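Local coordinates for Serpin48 (Tenebrio molitor, PDB 3OZQ), which inhibits the serine protease SPE with high specificity in the innate immunity of an insect, as a member of the serpin family, at residues K96-T101 against K134-W139; F103-E108 against S121-F126; R185-H190 against T201-E206; I234-Q239 against V352-I357. All blocks are in the same frame, centred on the assembly; numbering follows the deposited sequence.

Contact 1: K96-T101 against K134-W139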
loop_
_atom_site.group_PDB
_atom_site.type_symbol
_atom_site.label_atom_id
_atom_site.label_comp_id
_atom_site.label_asym_id
_atom_site.label_seq_id
_atom_site.Cartn_x
_atom_site.Cartn_y
_atom_site.Cartn_z
ATOM N N LYS A 96 10.259 -9.250 4.497
ATOM C CA LYS A 96 11.369 -9.904 5.168
ATOM C C LYS A 96 12.169 -8.935 6.016
ATOM O O LYS A 96 12.290 -7.750 5.701
ATOM C CB LYS A 96 12.264 -10.576 4.135
ATOM C CG LYS A 96 13.557 -11.081 4.699
ATOM C CD LYS A 96 13.601 -12.563 4.762
ATOM C CE LYS A 96 13.757 -13.159 3.395
ATOM N NZ LYS A 96 14.424 -14.496 3.531
ATOM N N ILE A 97 12.716 -9.450 7.112
ATOM C CA ILE A 97 13.583 -8.662 7.958
ATOM C C ILE A 97 14.940 -9.319 7.902
ATOM O O ILE A 97 15.131 -10.386 8.473
ATOM C CB ILE A 97 13.060 -8.605 9.404
ATOM C CG1 ILE A 97 11.716 -7.858 9.441
ATOM C CG2 ILE A 97 14.065 -7.917 10.314
ATOM C CD1 ILE A 97 11.278 -7.465 10.848
ATOM N N TYR A 98 15.860 -8.713 7.161
ATOM C CA TYR A 98 17.229 -9.225 7.067
ATOM C C TYR A 98 18.085 -8.612 8.163
ATOM O O TYR A 98 18.043 -7.398 8.362
ATOM C CB TYR A 98 17.839 -8.891 5.714
ATOM C CG TYR A 98 17.327 -9.732 4.579
ATOM C CD1 TYR A 98 17.924 -10.945 4.262
ATOM C CD2 TYR A 98 16.236 -9.315 3.823
ATOM C CE1 TYR A 98 17.455 -11.711 3.218
ATOM C CE2 TYR A 98 15.764 -10.068 2.778
ATOM C CZ TYR A 98 16.373 -11.264 2.474
ATOM O OH TYR A 98 15.889 -12.015 1.432
ATOM N N VAL A 99 18.876 -9.455 8.839
ATOM C CA VAL A 99 19.665 -9.043 9.998
ATOM C C VAL A 99 21.180 -9.341 9.873
ATOM O O VAL A 99 21.585 -10.381 9.356
ATOM C CB VAL A 99 19.094 -9.679 11.293
ATOM C CG1 VAL A 99 19.872 -9.221 12.499
ATOM C CG2 VAL A 99 17.595 -9.321 11.442
ATOM N N LYS A 100 21.993 -8.400 10.337
ATOM C CA LYS A 100 23.459 -8.463 10.267
ATOM C C LYS A 100 23.957 -9.837 10.736
ATOM O O LYS A 100 23.524 -10.299 11.790
ATOM C CB LYS A 100 24.006 -7.351 11.168
ATOM C CG LYS A 100 25.502 -7.096 11.146
ATOM C CD LYS A 100 25.811 -5.905 12.050
ATOM C CE LYS A 100 27.304 -5.801 12.401
ATOM N NZ LYS A 100 28.147 -5.326 11.257
ATOM N N THR A 101 24.841 -10.490 9.968
ATOM C CA THR A 101 25.213 -11.887 10.275
ATOM C C THR A 101 25.739 -12.061 11.694
ATOM O O THR A 101 25.541 -13.107 12.312
ATOM C CB THR A 101 26.216 -12.567 9.262
ATOM O OG1 THR A 101 27.117 -11.607 8.694
ATOM C CG2 THR A 101 25.466 -13.271 8.138
ATOM N N LYS A 134 21.780 -8.226 -4.107
ATOM C CA LYS A 134 21.323 -9.254 -5.041
ATOM C C LYS A 134 20.535 -10.367 -4.340
ATOM O O LYS A 134 19.512 -10.831 -4.828
ATOM C CB LYS A 134 22.506 -9.852 -5.817
ATOM C CG LYS A 134 22.060 -10.809 -6.908
ATOM C CD LYS A 134 23.197 -11.233 -7.822
ATOM C CE LYS A 134 22.654 -11.916 -9.079
ATOM N NZ LYS A 134 21.985 -10.955 -10.011
ATOM N N LEU A 135 21.024 -10.781 -3.185
ATOM C CA LEU A 135 20.425 -11.867 -2.422
ATOM C C LEU A 135 19.000 -11.489 -2.026
ATOM O O LEU A 135 18.060 -12.253 -2.248
ATOM C CB LEU A 135 21.278 -12.145 -1.177
ATOM C CG LEU A 135 21.044 -13.313 -0.212
ATOM C CD1 LEU A 135 20.123 -12.914 0.937
ATOM C CD2 LEU A 135 20.533 -14.552 -0.940
ATOM N N MET A 136 18.858 -10.304 -1.444
ATOM C CA MET A 136 17.555 -9.814 -1.010
ATOM C C MET A 136 16.627 -9.643 -2.210
ATOM O O MET A 136 15.489 -10.087 -2.178
ATOM C CB MET A 136 17.706 -8.502 -0.240
ATOM C CG MET A 136 18.473 -8.665 1.056
ATOM S SD MET A 136 18.834 -7.119 1.908
ATOM C CE MET A 136 17.213 -6.615 2.403
ATOM N N ASN A 137 17.129 -9.032 -3.279
ATOM C CA ASN A 137 16.323 -8.830 -4.481
ATOM C C ASN A 137 15.899 -10.122 -5.156
ATOM O O ASN A 137 14.820 -10.198 -5.735
ATOM C CB ASN A 137 17.058 -7.941 -5.488
ATOM C CG ASN A 137 17.247 -6.532 -4.976
ATOM O OD1 ASN A 137 16.584 -6.118 -4.020
ATOM N ND2 ASN A 137 18.151 -5.786 -5.602
ATOM N N ALA A 138 16.758 -11.136 -5.100
ATOM C CA ALA A 138 16.460 -12.390 -5.779
ATOM C C ALA A 138 15.345 -13.084 -5.020
ATOM O O ALA A 138 14.460 -13.698 -5.622
ATOM C CB ALA A 138 17.703 -13.281 -5.864
ATOM N N TRP A 139 15.388 -12.960 -3.698
ATOM C CA TRP A 139 14.359 -13.522 -2.842
ATOM C C TRP A 139 13.021 -12.871 -3.177
ATOM O O TRP A 139 12.027 -13.555 -3.411
ATOM C CB TRP A 139 14.685 -13.323 -1.359
ATOM C CG TRP A 139 13.630 -13.945 -0.476
ATOM C CD1 TRP A 139 13.526 -15.263 -0.138
ATOM C CD2 TRP A 139 12.507 -13.285 0.130
ATOM N NE1 TRP A 139 12.421 -15.463 0.654
ATOM C CE2 TRP A 139 11.779 -14.265 0.837
ATOM C CE3 TRP A 139 12.061 -11.958 0.162
ATOM C CZ2 TRP A 139 10.624 -13.962 1.564
ATOM C CZ3 TRP A 139 10.907 -11.658 0.886
ATOM C CH2 TRP A 139 10.206 -12.657 1.576
#

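Contact 2: F103-E108 against S121-F126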
loop_
_atom_site.group_PDB
_atom_site.type_symbol
_atom_site.label_atom_id
_atom_site.label_comp_id
_atom_site.label_asym_id
_atom_site.label_seq_id
_atom_site.Cartn_x
_atom_site.Cartn_y
_atom_site.Cartn_z
ATOM N N PHE A 103 24.772 -11.227 14.392
ATOM C CA PHE A 103 23.788 -11.480 15.430
ATOM C C PHE A 103 22.700 -12.429 14.933
ATOM O O PHE A 103 21.709 -12.006 14.324
ATOM C CB PHE A 103 23.200 -10.170 15.971
ATOM C CG PHE A 103 24.233 -9.117 16.292
ATOM C CD1 PHE A 103 24.486 -8.081 15.407
ATOM C CD2 PHE A 103 24.949 -9.161 17.473
ATOM C CE1 PHE A 103 25.421 -7.107 15.698
ATOM C CE2 PHE A 103 25.900 -8.192 17.766
ATOM C CZ PHE A 103 26.138 -7.168 16.879
ATOM N N SER A 104 22.909 -13.716 15.195
ATOM C CA SER A 104 21.978 -14.773 14.821
ATOM C C SER A 104 20.539 -14.455 15.227
ATOM O O SER A 104 20.256 -14.162 16.387
ATOM C CB SER A 104 22.409 -16.100 15.452
ATOM O OG SER A 104 23.640 -16.539 14.908
ATOM N N VAL A 105 19.634 -14.520 14.261
ATOM C CA VAL A 105 18.233 -14.264 14.534
ATOM C C VAL A 105 17.674 -15.343 15.456
ATOM O O VAL A 105 17.833 -16.539 15.198
ATOM C CB VAL A 105 17.418 -14.231 13.230
ATOM C CG1 VAL A 105 15.959 -13.862 13.522
ATOM C CG2 VAL A 105 18.037 -13.261 12.253
ATOM N N ARG A 106 17.016 -14.912 16.528
ATOM C CA ARG A 106 16.359 -15.836 17.445
ATOM C C ARG A 106 15.262 -16.625 16.745
ATOM O O ARG A 106 14.325 -16.045 16.193
ATOM C CB ARG A 106 15.786 -15.083 18.647
ATOM C CG ARG A 106 16.816 -14.221 19.356
ATOM C CD ARG A 106 16.225 -13.494 20.548
ATOM N NE ARG A 106 17.088 -12.394 20.974
ATOM C CZ ARG A 106 18.157 -12.537 21.759
ATOM N NH1 ARG A 106 18.501 -13.740 22.204
ATOM N NH2 ARG A 106 18.886 -11.478 22.098
ATOM N N GLU A 107 15.384 -17.950 16.769
ATOM C CA GLU A 107 14.421 -18.836 16.112
ATOM C C GLU A 107 12.968 -18.469 16.416
ATOM O O GLU A 107 12.090 -18.637 15.571
ATOM C CB GLU A 107 14.678 -20.294 16.506
ATOM C CG GLU A 107 15.903 -20.911 15.851
ATOM C CD GLU A 107 15.584 -22.230 15.172
ATOM O OE1 GLU A 107 16.373 -22.657 14.298
ATOM O OE2 GLU A 107 14.541 -22.836 15.513
ATOM N N GLU A 108 12.730 -17.980 17.630
ATOM C CA GLU A 108 11.404 -17.568 18.076
ATOM C C GLU A 108 10.846 -16.405 17.252
ATOM O O GLU A 108 9.629 -16.262 17.108
ATOM C CB GLU A 108 11.470 -17.144 19.543
ATOM C CG GLU A 108 10.136 -16.710 20.130
ATOM C CD GLU A 108 10.266 -16.067 21.509
ATOM O OE1 GLU A 108 11.399 -15.998 22.042
ATOM O OE2 GLU A 108 9.228 -15.629 22.058
ATOM N N SER A 121 12.337 -13.782 8.551
ATOM C CA SER A 121 13.542 -13.091 8.978
ATOM C C SER A 121 14.749 -13.995 8.776
ATOM O O SER A 121 14.648 -15.218 8.884
ATOM C CB SER A 121 13.421 -12.632 10.427
ATOM O OG SER A 121 14.557 -11.885 10.829
ATOM N N GLU A 122 15.883 -13.383 8.464
ATOM C CA GLU A 122 17.038 -14.117 7.969
ATOM C C GLU A 122 18.300 -13.290 8.176
ATOM O O GLU A 122 18.259 -12.056 8.094
ATOM C CB GLU A 122 16.813 -14.442 6.487
ATOM C CG GLU A 122 17.978 -15.060 5.747
ATOM C CD GLU A 122 17.549 -15.683 4.426
ATOM O OE1 GLU A 122 18.294 -15.560 3.418
ATOM O OE2 GLU A 122 16.462 -16.310 4.401
ATOM N N ASN A 123 19.411 -13.966 8.492
ATOM C CA ASN A 123 20.712 -13.311 8.612
ATOM C C ASN A 123 21.345 -13.142 7.255
ATOM O O ASN A 123 21.210 -14.007 6.391
ATOM C CB ASN A 123 21.677 -14.111 9.511
ATOM C CG ASN A 123 21.481 -13.819 10.980
ATOM O OD1 ASN A 123 21.806 -12.735 11.457
ATOM N ND2 ASN A 123 20.943 -14.789 11.710
ATOM N N VAL A 124 22.053 -12.035 7.067
ATOM C CA VAL A 124 22.717 -11.775 5.800
ATOM C C VAL A 124 23.935 -10.924 6.080
ATOM O O VAL A 124 23.915 -10.084 6.978
ATOM C CB VAL A 124 21.776 -11.052 4.776
ATOM C CG1 VAL A 124 21.379 -9.671 5.282
ATOM C CG2 VAL A 124 22.441 -10.942 3.410
ATOM N N ASP A 125 25.002 -11.159 5.322
ATOM C CA ASP A 125 26.208 -10.357 5.450
ATOM C C ASP A 125 26.112 -9.102 4.599
ATOM O O ASP A 125 26.191 -9.174 3.374
ATOM C CB ASP A 125 27.437 -11.158 5.021
ATOM C CG ASP A 125 28.740 -10.444 5.357
ATOM O OD1 ASP A 125 28.687 -9.253 5.733
ATOM O OD2 ASP A 125 29.815 -11.072 5.245
ATOM N N PHE A 126 25.960 -7.952 5.247
ATOM C CA PHE A 126 25.875 -6.686 4.518
ATOM C C PHE A 126 27.259 -6.157 4.105
ATOM O O PHE A 126 27.357 -5.159 3.390
ATOM C CB PHE A 126 25.126 -5.623 5.334
ATOM C CG PHE A 126 23.697 -6.000 5.695
ATOM C CD1 PHE A 126 22.680 -5.932 4.755
ATOM C CD2 PHE A 126 23.379 -6.387 6.981
ATOM C CE1 PHE A 126 21.370 -6.268 5.094
ATOM C CE2 PHE A 126 22.071 -6.719 7.328
ATOM C CZ PHE A 126 21.075 -6.657 6.395
#

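Contact 3: R185-H190 against T201-E206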
loop_
_atom_site.group_PDB
_atom_site.type_symbol
_atom_site.label_atom_id
_atom_site.label_comp_id
_atom_site.label_asym_id
_atom_site.label_seq_id
_atom_site.Cartn_x
_atom_site.Cartn_y
_atom_site.Cartn_z
ATOM N N ARG A 185 -10.392 3.573 -26.107
ATOM C CA ARG A 185 -9.839 4.479 -27.104
ATOM C C ARG A 185 -8.989 5.571 -26.472
ATOM O O ARG A 185 -9.068 5.812 -25.263
ATOM C CB ARG A 185 -10.969 5.114 -27.920
ATOM C CG ARG A 185 -12.045 5.754 -27.068
ATOM C CD ARG A 185 -13.094 6.489 -27.911
ATOM N NE ARG A 185 -13.321 7.827 -27.369
ATOM C CZ ARG A 185 -14.350 8.167 -26.599
ATOM N NH1 ARG A 185 -15.291 7.277 -26.305
ATOM N NH2 ARG A 185 -14.454 9.409 -26.144
ATOM N N LYS A 186 -8.169 6.216 -27.298
ATOM C CA LYS A 186 -7.368 7.364 -26.893
ATOM C C LYS A 186 -8.290 8.546 -26.633
ATOM O O LYS A 186 -9.100 8.881 -27.486
ATOM C CB LYS A 186 -6.406 7.750 -28.024
ATOM C CG LYS A 186 -5.352 6.730 -28.345
ATOM C CD LYS A 186 -4.341 6.642 -27.211
ATOM C CE LYS A 186 -3.058 5.955 -27.637
ATOM N NZ LYS A 186 -2.142 5.815 -26.461
ATOM N N SER A 187 -8.162 9.190 -25.475
ATOM C CA SER A 187 -8.991 10.362 -25.167
ATOM C C SER A 187 -8.239 11.398 -24.335
ATOM O O SER A 187 -7.215 11.089 -23.721
ATOM C CB SER A 187 -10.265 9.953 -24.426
ATOM O OG SER A 187 -10.962 8.926 -25.105
ATOM N N ASP A 188 -8.766 12.621 -24.300
ATOM C CA ASP A 188 -8.139 13.699 -23.544
ATOM C C ASP A 188 -7.945 13.319 -22.081
ATOM O O ASP A 188 -8.841 12.749 -21.462
ATOM C CB ASP A 188 -8.994 14.972 -23.591
ATOM C CG ASP A 188 -9.119 15.552 -24.991
ATOM O OD1 ASP A 188 -8.170 15.413 -25.790
ATOM O OD2 ASP A 188 -10.172 16.150 -25.283
ATOM N N PHE A 189 -6.781 13.655 -21.541
ATOM C CA PHE A 189 -6.551 13.643 -20.108
ATOM C C PHE A 189 -5.883 14.969 -19.795
ATOM O O PHE A 189 -4.822 15.283 -20.331
ATOM C CB PHE A 189 -5.649 12.466 -19.685
ATOM C CG PHE A 189 -5.449 12.355 -18.187
ATOM C CD1 PHE A 189 -4.426 13.031 -17.557
ATOM C CD2 PHE A 189 -6.304 11.586 -17.410
ATOM C CE1 PHE A 189 -4.249 12.935 -16.179
ATOM C CE2 PHE A 189 -6.135 11.490 -16.035
ATOM C CZ PHE A 189 -5.111 12.165 -15.417
ATOM N N HIS A 190 -6.514 15.764 -18.947
ATOM C CA HIS A 190 -5.967 17.066 -18.605
ATOM C C HIS A 190 -5.106 16.994 -17.360
ATOM O O HIS A 190 -5.629 16.859 -16.264
ATOM C CB HIS A 190 -7.100 18.060 -18.358
ATOM C CG HIS A 190 -8.078 18.145 -19.484
ATOM N ND1 HIS A 190 -7.758 18.707 -20.702
ATOM C CD2 HIS A 190 -9.368 17.743 -19.579
ATOM C CE1 HIS A 190 -8.809 18.644 -21.501
ATOM N NE2 HIS A 190 -9.800 18.067 -20.842
ATOM N N THR A 201 -8.281 5.045 -22.789
ATOM C CA THR A 201 -9.344 5.244 -21.827
ATOM C C THR A 201 -10.433 4.194 -22.040
ATOM O O THR A 201 -10.794 3.880 -23.174
ATOM C CB THR A 201 -9.903 6.681 -21.936
ATOM O OG1 THR A 201 -8.860 7.618 -21.622
ATOM C CG2 THR A 201 -11.073 6.891 -20.989
ATOM N N MET A 202 -10.932 3.640 -20.939
ATOM C CA MET A 202 -11.924 2.574 -20.962
ATOM C C MET A 202 -13.292 3.135 -20.603
ATOM O O MET A 202 -13.384 4.090 -19.839
ATOM C CB MET A 202 -11.558 1.478 -19.951
ATOM C CG MET A 202 -10.092 1.096 -19.906
ATOM S SD MET A 202 -9.796 -0.218 -18.686
ATOM C CE MET A 202 -10.217 0.649 -17.178
ATOM N N TYR A 203 -14.351 2.524 -21.127
ATOM C CA TYR A 203 -15.695 3.068 -20.969
ATOM C C TYR A 203 -16.716 2.030 -20.518
ATOM O O TYR A 203 -16.817 0.951 -21.092
ATOM C CB TYR A 203 -16.156 3.757 -22.276
ATOM C CG TYR A 203 -15.352 4.993 -22.603
ATOM C CD1 TYR A 203 -15.798 6.254 -22.222
ATOM C CD2 TYR A 203 -14.135 4.897 -23.270
ATOM C CE1 TYR A 203 -15.064 7.384 -22.503
ATOM C CE2 TYR A 203 -13.392 6.022 -23.550
ATOM C CZ TYR A 203 -13.861 7.262 -23.162
ATOM O OH TYR A 203 -13.110 8.378 -23.421
ATOM N N LEU A 204 -17.478 2.374 -19.486
ATOM C CA LEU A 204 -18.556 1.520 -18.998
ATOM C C LEU A 204 -19.788 2.364 -18.725
ATOM O O LEU A 204 -19.741 3.287 -17.913
ATOM C CB LEU A 204 -18.137 0.803 -17.714
ATOM C CG LEU A 204 -18.296 -0.713 -17.619
ATOM C CD1 LEU A 204 -17.945 -1.202 -16.197
ATOM C CD2 LEU A 204 -19.692 -1.139 -18.009
ATOM N N ASP A 205 -20.894 2.034 -19.391
ATOM C CA ASP A 205 -22.112 2.839 -19.315
ATOM C C ASP A 205 -23.264 2.196 -18.551
ATOM O O ASP A 205 -23.343 0.973 -18.416
ATOM C CB ASP A 205 -22.614 3.183 -20.721
ATOM C CG ASP A 205 -21.594 3.942 -21.536
ATOM O OD1 ASP A 205 -20.832 4.740 -20.947
ATOM O OD2 ASP A 205 -21.564 3.733 -22.769
ATOM N N GLU A 206 -24.164 3.044 -18.073
ATOM C CA GLU A 206 -25.413 2.604 -17.463
ATOM C C GLU A 206 -25.236 1.496 -16.423
ATOM O O GLU A 206 -26.014 0.543 -16.393
ATOM C CB GLU A 206 -26.393 2.146 -18.549
ATOM C CG GLU A 206 -26.768 3.227 -19.551
ATOM C CD GLU A 206 -27.055 2.673 -20.954
ATOM O OE1 GLU A 206 -26.457 3.191 -21.930
ATOM O OE2 GLU A 206 -27.867 1.725 -21.081
HETATM O O HOH W 1 -8.932 10.052 -20.271
#

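Contact 4: I234-Q239 against V352-I357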
loop_
_atom_site.group_PDB
_atom_site.type_symbol
_atom_site.label_atom_id
_atom_site.label_comp_id
_atom_site.label_asym_id
_atom_site.label_seq_id
_atom_site.Cartn_x
_atom_site.Cartn_y
_atom_site.Cartn_z
ATOM N N ILE A 234 -12.166 5.885 -6.641
ATOM C CA ILE A 234 -11.570 7.079 -7.241
ATOM C C ILE A 234 -12.143 8.302 -6.547
ATOM O O ILE A 234 -13.352 8.386 -6.339
ATOM C CB ILE A 234 -11.925 7.197 -8.754
ATOM C CG1 ILE A 234 -11.671 5.873 -9.480
ATOM C CG2 ILE A 234 -11.193 8.358 -9.407
ATOM C CD1 ILE A 234 -10.267 5.384 -9.342
ATOM N N VAL A 235 -11.281 9.235 -6.173
ATOM C CA VAL A 235 -11.711 10.520 -5.649
ATOM C C VAL A 235 -11.359 11.583 -6.681
ATOM O O VAL A 235 -10.185 11.886 -6.910
ATOM C CB VAL A 235 -11.057 10.859 -4.300
ATOM C CG1 VAL A 235 -11.593 12.188 -3.778
ATOM C CG2 VAL A 235 -11.305 9.743 -3.286
ATOM N N LEU A 236 -12.400 12.135 -7.303
ATOM C CA LEU A 236 -12.263 13.004 -8.459
ATOM C C LEU A 236 -12.714 14.425 -8.143
ATOM O O LEU A 236 -13.886 14.658 -7.893
ATOM C CB LEU A 236 -13.119 12.444 -9.586
ATOM C CG LEU A 236 -13.063 13.166 -10.924
ATOM C CD1 LEU A 236 -11.639 13.120 -11.479
ATOM C CD2 LEU A 236 -14.060 12.542 -11.898
ATOM N N SER A 237 -11.784 15.375 -8.143
ATOM C CA SER A 237 -12.165 16.757 -7.886
ATOM C C SER A 237 -13.049 17.290 -9.011
ATOM O O SER A 237 -12.881 16.926 -10.183
ATOM C CB SER A 237 -10.943 17.647 -7.684
ATOM O OG SER A 237 -10.148 17.725 -8.855
ATOM N N ASN A 238 -14.003 18.142 -8.647
ATOM C CA ASN A 238 -14.920 18.721 -9.629
ATOM C C ASN A 238 -14.202 19.635 -10.612
ATOM O O ASN A 238 -14.596 19.748 -11.767
ATOM C CB ASN A 238 -16.083 19.448 -8.943
ATOM C CG ASN A 238 -17.154 18.490 -8.449
ATOM O OD1 ASN A 238 -17.430 17.468 -9.086
ATOM N ND2 ASN A 238 -17.764 18.811 -7.307
ATOM N N GLN A 239 -13.133 20.273 -10.155
ATOM C CA GLN A 239 -12.333 21.120 -11.027
ATOM C C GLN A 239 -11.072 20.416 -11.544
ATOM O O GLN A 239 -10.460 19.607 -10.843
ATOM C CB GLN A 239 -11.988 22.429 -10.315
ATOM C CG GLN A 239 -13.176 23.387 -10.221
ATOM C CD GLN A 239 -13.830 23.624 -11.577
ATOM O OE1 GLN A 239 -13.147 23.752 -12.598
ATOM N NE2 GLN A 239 -15.159 23.658 -11.596
ATOM N N VAL A 352 -13.043 10.369 -15.594
ATOM C CA VAL A 352 -11.758 10.546 -14.942
ATOM C C VAL A 352 -10.732 11.015 -15.970
ATOM O O VAL A 352 -10.036 10.209 -16.586
ATOM C CB VAL A 352 -11.303 9.240 -14.256
ATOM C CG1 VAL A 352 -10.067 9.492 -13.403
ATOM C CG2 VAL A 352 -12.443 8.645 -13.407
ATOM N N ASP A 353 -10.638 12.331 -16.142
ATOM C CA ASP A 353 -9.920 12.912 -17.276
ATOM C C ASP A 353 -9.035 14.045 -16.812
ATOM O O ASP A 353 -8.671 14.929 -17.585
ATOM C CB ASP A 353 -10.905 13.401 -18.348
ATOM C CG ASP A 353 -11.607 14.697 -17.960
ATOM O OD1 ASP A 353 -11.621 15.048 -16.761
ATOM O OD2 ASP A 353 -12.163 15.367 -18.863
ATOM N N HIS A 354 -8.716 14.006 -15.523
ATOM C CA HIS A 354 -7.754 14.895 -14.888
ATOM C C HIS A 354 -7.271 14.172 -13.619
ATOM O O HIS A 354 -7.822 13.130 -13.270
ATOM C CB HIS A 354 -8.376 16.263 -14.575
ATOM C CG HIS A 354 -9.627 16.194 -13.752
ATOM N ND1 HIS A 354 -10.838 15.785 -14.267
ATOM C CD2 HIS A 354 -9.859 16.513 -12.458
ATOM C CE1 HIS A 354 -11.758 15.842 -13.323
ATOM N NE2 HIS A 354 -11.191 16.280 -12.215
ATOM N N PRO A 355 -6.239 14.706 -12.952
ATOM C CA PRO A 355 -5.575 14.013 -11.831
ATOM C C PRO A 355 -6.507 13.630 -10.681
ATOM O O PRO A 355 -7.403 14.392 -10.317
ATOM C CB PRO A 355 -4.537 15.027 -11.368
ATOM C CG PRO A 355 -4.185 15.768 -12.609
ATOM C CD PRO A 355 -5.494 15.914 -13.352
ATOM N N PHE A 356 -6.288 12.444 -10.123
ATOM C CA PHE A 356 -7.184 11.883 -9.120
ATOM C C PHE A 356 -6.433 11.051 -8.076
ATOM O O PHE A 356 -5.325 10.596 -8.322
ATOM C CB PHE A 356 -8.230 11.006 -9.789
ATOM C CG PHE A 356 -7.659 9.869 -10.591
ATOM C CD1 PHE A 356 -7.592 8.594 -10.062
ATOM C CD2 PHE A 356 -7.208 10.069 -11.882
ATOM C CE1 PHE A 356 -7.080 7.544 -10.805
ATOM C CE2 PHE A 356 -6.696 9.020 -12.631
ATOM C CZ PHE A 356 -6.627 7.761 -12.093
ATOM N N ILE A 357 -7.072 10.858 -6.925
ATOM C CA ILE A 357 -6.603 9.946 -5.893
ATOM C C ILE A 357 -7.399 8.653 -6.050
ATOM O O ILE A 357 -8.550 8.685 -6.467
ATOM C CB ILE A 357 -6.868 10.555 -4.497
ATOM C CG1 ILE A 357 -6.002 11.796 -4.277
ATOM C CG2 ILE A 357 -6.683 9.528 -3.381
ATOM C CD1 ILE A 357 -6.317 12.525 -2.974
HETATM O O HOH W 2 -9.044 14.951 -8.371
#

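Contact 1: K96-T101 against K134-W139
K96 runs the end of its side chain over one face of the W139 indole. Its CE stands 3.5 Å from the centroid of the W139 six-membered ring, a CH-pi contact, and its NZ is 3.7 Å from the five-membered centroid, 13° off the normal, which meets the criteria for a cation-pi pair. Bends at chi2 and chi3 (73°) fold the K96 chain so that CE and NZ follow the ring face. NZ also forms a salt bridge with E122 OE2 and a hydrogen bond with Q120 OE1. The Y98 ring is sandwiched: M136 CG lies 3.4 Å above the centre of one face, with M136 SD in Met-aromatic contact on that side, while K96 CG occupies the opposite face toward the rim. At the ring's far end, Y98 OH approaches W139 CB to 3.3 Å, and L135 CD1 comes obliquely to Y98 CE1. Segment 134-139 of helix 129-143, helix F of serpins, runs nearly antiparallel to 96-100 of sheet A strand 90-100 (162° between segment axes), with M136 also touching strand 163-174 and L135 touching strand 120-124.

Contact 2: F103-E108 against S121-F126
The carboxamide of N123 is the flat group that meets the other segment, lying against the backbone of F103-V105. N123 CG is 3.7 Å from V105 CG2 and 3.8 Å from F103 O, two distances that hold whichever way round the amide is modelled. The other flat groups turn elsewhere: the F103 ring packs on D307 and L308 instead, and F126 carries V124 CG1 over one face, 3.2 Å above the ring plane and offset toward the rim. V105 is the apolar link, its CB directed at the strand. With CG1 anti to the backbone N (chi1 -176°), its methyls divide the work: V105 CG1 reaches S121 OG at 3.6 Å, and V105 CG2, lying beside N123, is 4.1 Å from E122 C. The segments belong to a beta-alpha-beta crossover, in which strand 90-100 leads through helix 107-115 into the parallel strand 120-124 at the edge of serpin sheet A. R106, hydrogen-bonded through NE to S299 O, takes the N-cap position of that helix, and V105 is the residue just before it. The nearest alpha carbons, V105 CA and N123 CA, are 6.5 Å apart, and about 199 Å² is buried in all. The hydroxyl of S121, beside V105 CG1, is hydrogen-bonded to I97 O, whereas E122 points to the other side of the strand and pairs with K96.

Contact 3: R185-H190 against T201-E206
T201 N donates to R185 O at 2.7 Å, and R185 N returns a straighter bond to T201 O at 3.0 Å. This antiparallel hydrogen-bonded pair belongs to the hairpin of strands 185-190 and 196-205 in serpin sheet C. The backbone pairing continues along 185-190 to residues before T201, S187 with V199 and F189 with V197, while the axes of 185-190 and 201-205 stand at 98°, and beyond T201 the contact passes from backbone to side chains. The guanidinium of R185 lies flat on the Y203 ring, centres 4.2 Å apart and planes 11° apart, with NH1 over the ring face. It gets there from a chi1 of 52°, which sets CG between the backbone N and the carbonyl carbon. Y203 also uses its hydroxyl: S187 OG comes in the ring plane, at the edge, and lies 2.8 Å from Y203 OH in a hydrogen bond that either could donate, which helps to hold the phenol's polar end. On the T201 side, one water donates to D188 O at 2.9 Å and sits 2.8 Å from T201 OG1.

Contact 4: I234-Q239 against V352-I357
I234 CG2 comes obliquely to F356 CD1 at 3.7 Å, and V352 CG1 lies on a face of the same phenyl ring. Beside this cluster, L236 CD1 sits over one face of the H354 imidazole, 3.3 Å from H354 NE2, the two side chains crossing at about a right angle. F350 of strand 348-351 packs on both I234 and L236. Strands 231-237 and 356-362 are antiparallel neighbours in serpin sheet B, and V235 and I357 form a hydrogen-bonded pair: V235 N reaches I357 O at 2.8 Å almost straight (178°), and I357 N returns a longer bond to V235 O. Just before strand 356-362, H354 is hydrogen-bonded at both ring nitrogens. NE2 donates to S237 O at 2.7 Å, 9° out of the ring plane, and ND1 donates to D353 OD1 at 2.7 Å (168°); two donors would suit a protonated ring stabilised by the carboxylate. Further out, S237 OG bonds Q239 O at 2.8 Å, and a water accepts from S237 N while donating to P355 O.

The four contacts fall into two pairs at opposite sides of the chain's centre. Contacts 1 and 2 have centres about 10 Å apart and share sheet A, where strands 90-100 and 120-124 are neighbours; V99 N probably bonds E122 O between them. In sequence, contact 2 lies between the two segments of contact 1. Contacts 3 and 4 follow later, centres about 13 Å apart, and meet where H190 N probably bonds D353 O. Contacts 2 and 3 are the farthest apart, about 50 Å between centres. One pair thus ties helix F and the helix 107-115 crossover to the edge of sheet A, while the other joins sheets B and C at the far side of the same serpin fold.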